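PDB 5SWC: carbonic anhydrase from Synechocystis sp., which catalyses the zinc-dependent, reversible hydration of carbon dioxide in the carboxysome and so supplies CO2 to RuBisCO for photosynthetic carbon fixation. Local coordinates for residues A99-Y102 / A103-L107; I174-Q177 / L178-Q182. All coordinates share one frame; numbering follows the deposited sequence.

Contact 1: A99-Y102 / A103-L107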
ATOM      1  N   ALA A  99      -5.365 -17.901  -0.380  1.00 12.16           N
ATOM      2  CA  ALA A  99      -5.915 -19.203  -0.041  1.00 11.15           C
ATOM      3  C   ALA A  99      -7.004 -19.611  -1.031  1.00 12.03           C
ATOM      4  O   ALA A  99      -7.078 -20.757  -1.455  1.00 13.16           O
ATOM      5  CB  ALA A  99      -6.418 -19.213   1.354  1.00 11.75           C
ATOM      6  N   MET A 100      -7.840 -18.657  -1.380  1.00 12.36           N
ATOM      7  CA  MET A 100      -8.890 -18.928  -2.358  0.68 10.87           C
ATOM      8  C   MET A 100      -8.254 -19.286  -3.699  1.00 12.11           C
ATOM      9  O   MET A 100      -8.662 -20.246  -4.356  1.00 13.40           O
ATOM     10  CB  MET A 100      -9.833 -17.708  -2.469  0.68 10.48           C
ATOM     11  CG  MET A 100     -10.914 -17.784  -3.545  0.68 12.53           C
ATOM     12  SD  MET A 100     -10.297 -17.555  -5.251  0.68 14.47           S
ATOM     13  CE  MET A 100      -9.781 -15.839  -5.182  0.68 14.59           C
ATOM     14  N   GLU A 101      -7.228 -18.544  -4.111  1.00 12.96           N
ATOM     15  CA  GLU A 101      -6.569 -18.825  -5.379  1.00 13.38           C
ATOM     16  C   GLU A 101      -5.951 -20.219  -5.388  1.00 13.78           C
ATOM     17  O   GLU A 101      -6.058 -20.965  -6.362  1.00 15.31           O
ATOM     18  CB  GLU A 101      -5.484 -17.790  -5.648  1.00 13.95           C
ATOM     19  CG  GLU A 101      -4.841 -17.951  -7.013  1.00 16.63           C
ATOM     20  CD  GLU A 101      -3.754 -16.954  -7.214  1.00 17.77           C
ATOM     21  OE1 GLU A 101      -2.715 -17.169  -6.605  1.00 16.98           O
ATOM     22  OE2 GLU A 101      -3.946 -15.951  -7.938  1.00 18.79           O
ATOM     23  N   TYR A 102      -5.318 -20.579  -4.284  1.00 13.25           N
ATOM     24  CA  TYR A 102      -4.766 -21.946  -4.203  1.00 15.04           C
ATOM     25  C   TYR A 102      -5.854 -23.001  -4.361  1.00 14.85           C
ATOM     26  O   TYR A 102      -5.697 -23.963  -5.117  1.00 15.78           O
ATOM     27  CB  TYR A 102      -3.992 -22.123  -2.899  1.00 15.41           C
ATOM     28  CG  TYR A 102      -3.197 -23.398  -2.859  1.00 15.38           C
ATOM     29  CD1 TYR A 102      -1.995 -23.515  -3.543  1.00 20.67           C
ATOM     30  CD2 TYR A 102      -3.678 -24.508  -2.207  1.00 15.53           C
ATOM     31  CE1 TYR A 102      -1.283 -24.720  -3.538  1.00 19.94           C
ATOM     32  CE2 TYR A 102      -2.968 -25.678  -2.186  1.00 17.39           C
ATOM     33  CZ  TYR A 102      -1.785 -25.789  -2.841  1.00 19.12           C
ATOM     34  OH  TYR A 102      -1.108 -27.009  -2.827  1.00 21.99           O
ATOM     35  N   ALA A 103      -6.942 -22.807  -3.659  1.00 13.46           N
ATOM     36  CA  ALA A 103      -8.068 -23.753  -3.710  1.00 13.66           C
ATOM     37  C   ALA A 103      -8.640 -23.916  -5.137  1.00 15.90           C
ATOM     38  O   ALA A 103      -8.921 -25.020  -5.607  1.00 16.93           O
ATOM     39  CB  ALA A 103      -9.139 -23.294  -2.738  1.00 14.69           C
ATOM     40  N   LEU A 104      -8.826 -22.792  -5.820  1.00 14.63           N
ATOM     41  CA  LEU A 104      -9.427 -22.830  -7.146  1.00 16.61           C
ATOM     42  C   LEU A 104      -8.455 -23.257  -8.220  1.00 18.88           C
ATOM     43  O   LEU A 104      -8.805 -24.054  -9.096  1.00 23.49           O
ATOM     44  CB  LEU A 104     -10.004 -21.454  -7.494  1.00 19.58           C
ATOM     45  CG  LEU A 104     -11.484 -21.279  -7.200  1.00 30.08           C
ATOM     46  CD1 LEU A 104     -11.659 -21.209  -5.707  1.00 41.12           C
ATOM     47  CD2 LEU A 104     -12.016 -20.015  -7.854  1.00 40.89           C
ATOM     48  N   VAL A 105      -7.220 -22.768  -8.168  1.00 16.68           N
ATOM     49  CA  VAL A 105      -6.279 -22.977  -9.248  1.00 19.14           C
ATOM     50  C   VAL A 105      -5.425 -24.232  -9.058  1.00 20.27           C
ATOM     51  O   VAL A 105      -5.253 -25.018  -9.987  1.00 27.13           O
ATOM     52  CB  VAL A 105      -5.385 -21.742  -9.438  1.00 18.78           C
ATOM     53  CG1 VAL A 105      -4.398 -22.000 -10.547  1.00 21.52           C
ATOM     54  CG2 VAL A 105      -6.268 -20.537  -9.776  1.00 21.02           C
ATOM     55  N   ALA A 106      -4.876 -24.419  -7.869  1.00 19.43           N
ATOM     56  CA  ALA A 106      -4.052 -25.589  -7.587  1.00 20.56           C
ATOM     57  C   ALA A 106      -4.899 -26.815  -7.260  1.00 19.91           C
ATOM     58  O   ALA A 106      -4.528 -27.946  -7.666  1.00 23.78           O
ATOM     59  CB  ALA A 106      -3.107 -25.299  -6.463  1.00 22.52           C
ATOM     60  N   LEU A 107      -5.992 -26.636  -6.524  1.00 18.31           N
ATOM     61  CA  LEU A 107      -6.836 -27.783  -6.122  1.00 18.50           C
ATOM     62  C   LEU A 107      -8.144 -27.941  -6.912  1.00 19.73           C
ATOM     63  O   LEU A 107      -8.878 -28.897  -6.715  1.00 22.84           O
ATOM     64  CB  LEU A 107      -7.153 -27.682  -4.627  1.00 17.12           C
ATOM     65  CG  LEU A 107      -5.963 -27.509  -3.665  1.00 18.23           C
ATOM     66  CD1 LEU A 107      -6.451 -27.391  -2.222  1.00 18.13           C
ATOM     67  CD2 LEU A 107      -5.005 -28.647  -3.785  1.00 21.76           C
TER
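Tyr-102 lies over Ala-106 one turn on and leans against Leu-107 at the C-terminal end of helix 95-106, where the alpha-helical turns widen into a pi-type turn. With CG anti to the backbone N (chi1 -170°), the tyrosine swings toward its own carbonyl and the end of the helix. Its CB lies beside the amide N of the next residue, Ala-103, as the chain's geometry requires; CG begins to ride over the methyl of Ala-106. CD1 and CE1 come closest to that methyl, CE1 at 3.5 Å from Ala-106 CB, while CZ stands a little farther from it. The methyl sits 3.7 Å from the ring centroid, shifted toward the rim, a CH-pi contact over one face. Nearer the CD2-CE2 bond, CD2 reaches Leu-107 CD1 and CE2 packs on Leu-107 CG at 3.8 Å, the leucine approaching obliquely from the same side of the ring plane as the Ala-106 methyl. Phe-77 of strand 76-81 touches both Tyr-102 and Leu-107, and Gly-121 of the second subunit also packs on the tyrosine.

The wider turn is seen in the backbone bonds. Ala-103, Leu-104 and Val-105 donate to the carbonyls four residues earlier, but Tyr-102 O takes two donors. Ala-106 N reaches it at 2.9 Å with a bent N-H angle of 131°, and Leu-107 N, five residues on, at 3.0 Å.

On other sides of the helix, Ile-187 of helix 185-193 touches both Met-100 and Leu-104. Glu-101 and Val-105 run side by side toward the second subunit, whose Val-139 N donates to Glu-101 OE1. Nearer the backbone than that carboxylate, Glu-101 CG lies 4.0 Å from Val-105 CG2.

Contact 2: I174-Q177 / L178-Q182; sequences ILTQ and LKNLQ
Four successive i to i+4 backbone bonds tie 174-177 to 178-181 as alpha-helix: Leu-178, Lys-179, Asn-180 and Leu-181 donate to Ile-174, Leu-175, Thr-176 and Gln-177. The donors of Leu-178 and Asn-180 lie in the carbonyl planes of their acceptors; the shortest bond, Leu-181 N to Gln-177 O, is 2.8 Å. Leu-178 carries the apolar side. Its CD1 touches Ile-174 CG2, alongside it, and Leu-175 CD2, which comes across, each at 4.1 Å. This part of helix 162-181 is laid on the central sheet of the beta-class carbonic anhydrase fold: Leu-178 meets Val-114 of strand 111-117 and Leu-198 of strand 197-204. Cutting Leu-178 back to an alanine is likely to open a gap toward these strands and leave the Ile-174 and Leu-175 methyls without their shared partner.

Gln-177, its chain bent at chi2 (-37°), runs beside Asn-180, and their amide planes stand 80° apart. Asn-180 ND2 gives Gln-177 OE1 a weak bond of 3.3 Å, while both amides are gripped more firmly by the backbone of Ile-86, whose N donates to that same OE1 and whose O accepts from ND2. Lys-179 NZ forms salt bridges with Asp-234 and Glu-231 and a hydrogen bond with Gln-182 OE1 of the third subunit. Within the chain, Gln-182 donates a hydrogen bond from NE2 to Leu-178 O (3.0 Å), from above the carbonyl plane.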
ATOM      1  N   ILE A 174     -22.531 -11.536   4.582  1.00 12.01           N
ATOM      2  CA  ILE A 174     -22.340 -12.668   3.668  1.00 12.12           C
ATOM      3  C   ILE A 174     -22.534 -12.180   2.227  1.00 13.08           C
ATOM      4  O   ILE A 174     -21.696 -12.487   1.351  1.00 13.90           O
ATOM      5  CB  ILE A 174     -23.280 -13.821   4.027  1.00 13.13           C
ATOM      6  CG1 ILE A 174     -22.873 -14.416   5.381  1.00 13.39           C
ATOM      7  CG2 ILE A 174     -23.311 -14.873   2.934  1.00 14.70           C
ATOM      8  CD1 ILE A 174     -23.984 -15.154   6.028  1.00 16.35           C
ATOM      9  N   LEU A 175     -23.578 -11.414   1.966  1.00 13.05           N
ATOM     10  CA  LEU A 175     -23.886 -10.939   0.613  1.00 15.04           C
ATOM     11  C   LEU A 175     -22.760 -10.033   0.097  1.00 14.30           C
ATOM     12  O   LEU A 175     -22.365 -10.115  -1.058  1.00 14.19           O
ATOM     13  CB  LEU A 175     -25.243 -10.259   0.589  1.00 14.57           C
ATOM     14  CG  LEU A 175     -26.392 -11.165   1.059  1.00 15.96           C
ATOM     15  CD1 LEU A 175     -27.698 -10.506   0.807  1.00 19.20           C
ATOM     16  CD2 LEU A 175     -26.312 -12.495   0.378  1.00 19.98           C
ATOM     17  N   THR A 176     -22.212  -9.187   0.945  1.00 12.35           N
ATOM     18  CA  THR A 176     -21.082  -8.355   0.561  1.00 11.67           C
ATOM     19  C   THR A 176     -19.883  -9.209   0.149  1.00 11.93           C
ATOM     20  O   THR A 176     -19.234  -8.918  -0.848  1.00 12.88           O
ATOM     21  CB  THR A 176     -20.696  -7.417   1.701  1.00 13.72           C
ATOM     22  OG1 THR A 176     -21.808  -6.538   1.937  1.00 14.30           O
ATOM     23  CG2 THR A 176     -19.469  -6.615   1.421  1.00 13.62           C
ATOM     24  N   GLN A 177     -19.578 -10.240   0.924  1.00 12.24           N
ATOM     25  CA  GLN A 177     -18.421 -11.045   0.577  1.00 11.29           C
ATOM     26  C   GLN A 177     -18.616 -11.776  -0.747  1.00 11.89           C
ATOM     27  O   GLN A 177     -17.637 -11.966  -1.465  1.00 12.10           O
ATOM     28  CB  GLN A 177     -18.120 -12.059   1.678  1.00 11.82           C
ATOM     29  CG  GLN A 177     -18.000 -11.524   3.067  1.00 12.69           C
ATOM     30  CD  GLN A 177     -17.345 -10.205   3.123  1.00 12.80           C
ATOM     31  OE1 GLN A 177     -16.249  -9.989   2.588  1.00 12.32           O
ATOM     32  NE2 GLN A 177     -18.005  -9.269   3.769  1.00 14.94           N
ATOM     33  N   LEU A 178     -19.840 -12.131  -1.075  1.00 13.03           N
ATOM     34  CA  LEU A 178     -20.113 -12.739  -2.376  1.00 12.95           C
ATOM     35  C   LEU A 178     -19.866 -11.766  -3.507  1.00 13.50           C
ATOM     36  O   LEU A 178     -19.359 -12.152  -4.553  1.00 13.58           O
ATOM     37  CB  LEU A 178     -21.551 -13.274  -2.395  1.00 14.14           C
ATOM     38  CG  LEU A 178     -21.719 -14.499  -1.505  1.00 16.54           C
ATOM     39  CD1 LEU A 178     -23.149 -14.688  -1.163  1.00 20.66           C
ATOM     40  CD2 LEU A 178     -21.163 -15.744  -2.136  1.00 18.40           C
ATOM     41  N   LYS A 179     -20.208 -10.495  -3.336  1.00 12.15           N
ATOM     42  CA  LYS A 179     -19.840  -9.491  -4.322  1.00 12.32           C
ATOM     43  C   LYS A 179     -18.329  -9.314  -4.409  1.00 12.28           C
ATOM     44  O   LYS A 179     -17.774  -9.212  -5.504  1.00 12.24           O
ATOM     45  CB  LYS A 179     -20.507  -8.148  -4.010  1.00 13.32           C
ATOM     46  CG  LYS A 179     -22.045  -8.123  -4.025  1.00 15.14           C
ATOM     47  CD  LYS A 179     -22.591  -8.499  -5.368  1.00 19.65           C
ATOM     48  CE  LYS A 179     -24.118  -8.480  -5.307  1.00 23.67           C
ATOM     49  NZ  LYS A 179     -24.633  -8.674  -6.690  1.00 30.54           N
ATOM     50  N   ASN A 180     -17.651  -9.292  -3.269  1.00 10.87           N
ATOM     51  CA  ASN A 180     -16.205  -9.188  -3.264  1.00 10.07           C
ATOM     52  C   ASN A 180     -15.535 -10.341  -3.995  1.00 11.07           C
ATOM     53  O   ASN A 180     -14.580 -10.148  -4.777  1.00 11.41           O
ATOM     54  CB  ASN A 180     -15.691  -9.095  -1.835  1.00 11.04           C
ATOM     55  CG  ASN A 180     -16.115  -7.808  -1.121  1.00 11.41           C
ATOM     56  OD1 ASN A 180     -16.624  -6.883  -1.746  1.00 11.96           O
ATOM     57  ND2 ASN A 180     -15.878  -7.741   0.192  1.00 12.42           N
ATOM     58  N   LEU A 181     -16.000 -11.572  -3.734  1.00 10.96           N
ATOM     59  CA  LEU A 181     -15.431 -12.734  -4.375  1.00 11.42           C
ATOM     60  C   LEU A 181     -15.488 -12.626  -5.907  1.00 11.84           C
ATOM     61  O   LEU A 181     -14.576 -13.098  -6.600  1.00 11.59           O
ATOM     62  CB  LEU A 181     -16.167 -13.964  -3.916  1.00 12.78           C
ATOM     63  CG  LEU A 181     -15.701 -14.495  -2.590  1.00 14.21           C
ATOM     64  CD1 LEU A 181     -16.739 -15.460  -2.057  1.00 18.27           C
ATOM     65  CD2 LEU A 181     -14.421 -15.218  -2.707  1.00 16.54           C
ATOM     66  N   GLN A 182     -16.560 -12.060  -6.426  1.00 11.75           N
ATOM     67  CA  GLN A 182     -16.769 -11.997  -7.860  1.00 12.47           C
ATOM     68  C   GLN A 182     -15.825 -11.039  -8.568  1.00 11.86           C
ATOM     69  O   GLN A 182     -15.830 -10.951  -9.788  1.00 15.31           O
ATOM     70  CB  GLN A 182     -18.208 -11.675  -8.144  1.00 12.91           C
ATOM     71  CG  GLN A 182     -19.068 -12.902  -7.796  1.00 14.77           C
ATOM     72  CD  GLN A 182     -20.519 -12.650  -7.959  1.00 22.36           C
ATOM     73  OE1 GLN A 182     -21.031 -12.631  -9.048  1.00 22.81           O
ATOM     74  NE2 GLN A 182     -21.204 -12.452  -6.849  1.00 22.87           N
TER

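In the fold
Contact 1 comes first along the chain, at the end of helix 95-106; contact 2 follows near the end of helix 162-181. Their centres are about 17 Å apart and their nearest atoms about 4 Å, without touching. Ile-187 of helix 185-193 bridges them, meeting Met-100 and Leu-104 of contact 1 and Leu-181 of contact 2. Both helices pack on the same mixed sheet, contact 1 on strand 76-81, at one edge within this chain, and contact 2 on strands 111-117 and 197-204. Each also faces a different neighbour, the second subunit for contact 1 and the third for contact 2, consistent with the two helices linking the sheet to different interfaces of the hexamer.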